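Local structure of MIX1 (Leishmania major, 3HA4) at residues A[91-94]-A[95-98]. The protein is of uncertain function but forms homodimers and probably acts as a TPR-like helical scaffold for protein-protein interactions at the mitochondrial membrane. Numbering follows the deposited sequence.
Sequences VADP and DEMR
Pro94 and Arg98 are joined by a backbone hydrogen bond of the i to i+4 kind, from Arg98 N to Pro94 O at 3.1 Å. It belongs to the N-terminal turn of helix 94-109.

Asp93 precedes this turn. The Asp93 carboxylate lies beside the first turn, with Asp93 OD2 3.4 Å from Glu96 CB and Asp93 OD1 3.5 Å from Asp95 N. The side chain reaches there with CG anti to the backbone N (chi1 -160°). Glu96 turns its own carboxylate 59° against that of Asp93. The two acids are close, with Asp93 OD2 4.3 Å from Glu96 OE1, and probably repel each other mildly. The nearby helix start would be expected to ease this.

Within the turn, Arg98 NH1 forms a salt bridge with Asp95 OD2 at 3.0 Å, which meets the guanidinium edge in its plane. A weak hydrogen bond runs from Arg98 NH1 to Asp95 OD1. Asp95 OD1 also accepts from Leu141 N, and Arg98 NE donates to Leu136 O, which ties the pair to the end of helix 123-137 and the loop that follows.

The apolar contact between the two segments is one long approach, Val91 CG1 to Met97 SD at 4.4 Å. Both side chains also touch Ile54 of helix 54-64.

The whole is the loop between helices 84-90 and 94-109 running into the N-terminal turn of the second, in an all-helical, TPR-like fold.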
ATOM      1  N   VAL A  91     -17.294  -1.102  10.844  1.00 33.72           N
ATOM      2  CA  VAL A  91     -17.942  -1.292   9.561  1.00 29.01           C
ATOM      3  C   VAL A  91     -19.262  -2.028   9.702  1.00 30.00           C
ATOM      4  O   VAL A  91     -19.324  -3.098  10.221  1.00 30.03           O
ATOM      5  CB  VAL A  91     -17.051  -2.051   8.551  1.00 37.22           C
ATOM      6  CG1 VAL A  91     -17.668  -2.068   7.204  1.00 31.45           C
ATOM      7  CG2 VAL A  91     -15.723  -1.462   8.459  1.00 27.65           C
ATOM      8  N   ALA A  92     -20.313  -1.423   9.199  1.00 29.47           N
ATOM      9  CA  ALA A  92     -21.637  -1.985   9.230  1.00 41.10           C
ATOM     10  C   ALA A  92     -21.737  -3.390   8.662  1.00 56.09           C
ATOM     11  O   ALA A  92     -22.229  -4.285   9.317  1.00 53.18           O
ATOM     12  CB  ALA A  92     -22.579  -1.071   8.537  1.00 34.71           C
ATOM     13  N   ASP A  93     -21.289  -3.570   7.430  1.00 54.78           N
ATOM     14  CA  ASP A  93     -21.135  -4.874   6.820  1.00 52.06           C
ATOM     15  C   ASP A  93     -19.736  -4.937   6.306  1.00 60.11           C
ATOM     16  O   ASP A  93     -19.360  -4.197   5.449  1.00 41.59           O
ATOM     17  CB  ASP A  93     -22.123  -5.074   5.678  1.00 42.44           C
ATOM     18  CG  ASP A  93     -22.343  -6.518   5.338  1.00 54.40           C
ATOM     19  OD1 ASP A  93     -21.655  -7.380   5.869  1.00 55.60           O
ATOM     20  OD2 ASP A  93     -23.212  -6.802   4.523  1.00 58.20           O
ATOM     21  N   PRO A  94     -18.966  -5.832   6.869  1.00 43.75           N
ATOM     22  CA  PRO A  94     -17.592  -6.008   6.497  1.00 33.77           C
ATOM     23  C   PRO A  94     -17.476  -6.900   5.324  1.00 33.63           C
ATOM     24  O   PRO A  94     -16.639  -6.647   4.528  1.00 36.91           O
ATOM     25  CB  PRO A  94     -17.021  -6.685   7.712  1.00 35.03           C
ATOM     26  CG  PRO A  94     -17.789  -6.212   8.749  1.00 50.92           C
ATOM     27  CD  PRO A  94     -19.139  -6.052   8.296  1.00 38.93           C
ATOM     28  N   ASP A  95     -18.294  -7.924   5.218  1.00 43.30           N
ATOM     29  CA  ASP A  95     -18.192  -8.814   4.097  1.00 39.18           C
ATOM     30  C   ASP A  95     -18.692  -8.152   2.869  1.00 33.01           C
ATOM     31  O   ASP A  95     -18.319  -8.484   1.805  1.00 35.03           O
ATOM     32  CB  ASP A  95     -18.934 -10.109   4.342  1.00 36.30           C
ATOM     33  CG  ASP A  95     -18.401 -11.247   3.524  1.00 47.16           C
ATOM     34  OD1 ASP A  95     -17.313 -11.727   3.813  1.00 46.03           O
ATOM     35  OD2 ASP A  95     -19.075 -11.665   2.595  1.00 38.55           O
ATOM     36  N   GLU A  96     -19.503  -7.146   2.994  1.00 33.14           N
ATOM     37  CA  GLU A  96     -19.905  -6.422   1.820  1.00 41.29           C
ATOM     38  C   GLU A  96     -18.833  -5.495   1.325  1.00 36.26           C
ATOM     39  O   GLU A  96     -18.703  -5.296   0.164  1.00 41.20           O
ATOM     40  CB  GLU A  96     -21.185  -5.665   2.058  1.00 28.70           C
ATOM     41  CG  GLU A  96     -21.985  -5.359   0.814  1.00 48.50           C
ATOM     42  CD  GLU A  96     -22.171  -6.544  -0.121  1.00 83.51           C
ATOM     43  OE1 GLU A  96     -22.549  -7.637   0.344  1.00 62.91           O
ATOM     44  OE2 GLU A  96     -21.940  -6.377  -1.325  1.00 60.55           O
ATOM     45  N   MET A  97     -18.064  -4.936   2.232  1.00 33.53           N
ATOM     46  CA  MET A  97     -16.939  -4.099   1.899  1.00 40.15           C
ATOM     47  C   MET A  97     -15.866  -4.883   1.201  1.00 30.62           C
ATOM     48  O   MET A  97     -15.258  -4.410   0.320  1.00 27.64           O
ATOM     49  CB  MET A  97     -16.364  -3.454   3.145  1.00 27.96           C
ATOM     50  CG  MET A  97     -15.312  -2.452   2.864  1.00 26.75           C
ATOM     51  SD  MET A  97     -14.470  -1.853   4.252  1.00 35.25           S
ATOM     52  CE  MET A  97     -13.090  -1.155   3.479  1.00 30.97           C
ATOM     53  N   ARG A  98     -15.662  -6.096   1.648  1.00 26.42           N
ATOM     54  CA  ARG A  98     -14.749  -7.040   1.100  1.00 26.55           C
ATOM     55  C   ARG A  98     -15.036  -7.293  -0.349  1.00 37.67           C
ATOM     56  O   ARG A  98     -14.161  -7.337  -1.175  1.00 26.02           O
ATOM     57  CB  ARG A  98     -14.954  -8.309   1.885  1.00 35.90           C
ATOM     58  CG  ARG A  98     -14.034  -9.427   1.644  1.00 30.11           C
ATOM     59  CD  ARG A  98     -14.696 -10.714   1.967  1.00 41.93           C
ATOM     60  NE  ARG A  98     -14.618 -11.559   0.808  1.00 56.48           N
ATOM     61  CZ  ARG A  98     -15.629 -12.152   0.225  1.00 44.20           C
ATOM     62  NH1 ARG A  98     -16.821 -12.048   0.711  1.00 47.58           N
ATOM     63  NH2 ARG A  98     -15.416 -12.872  -0.846  1.00 69.13           N
TER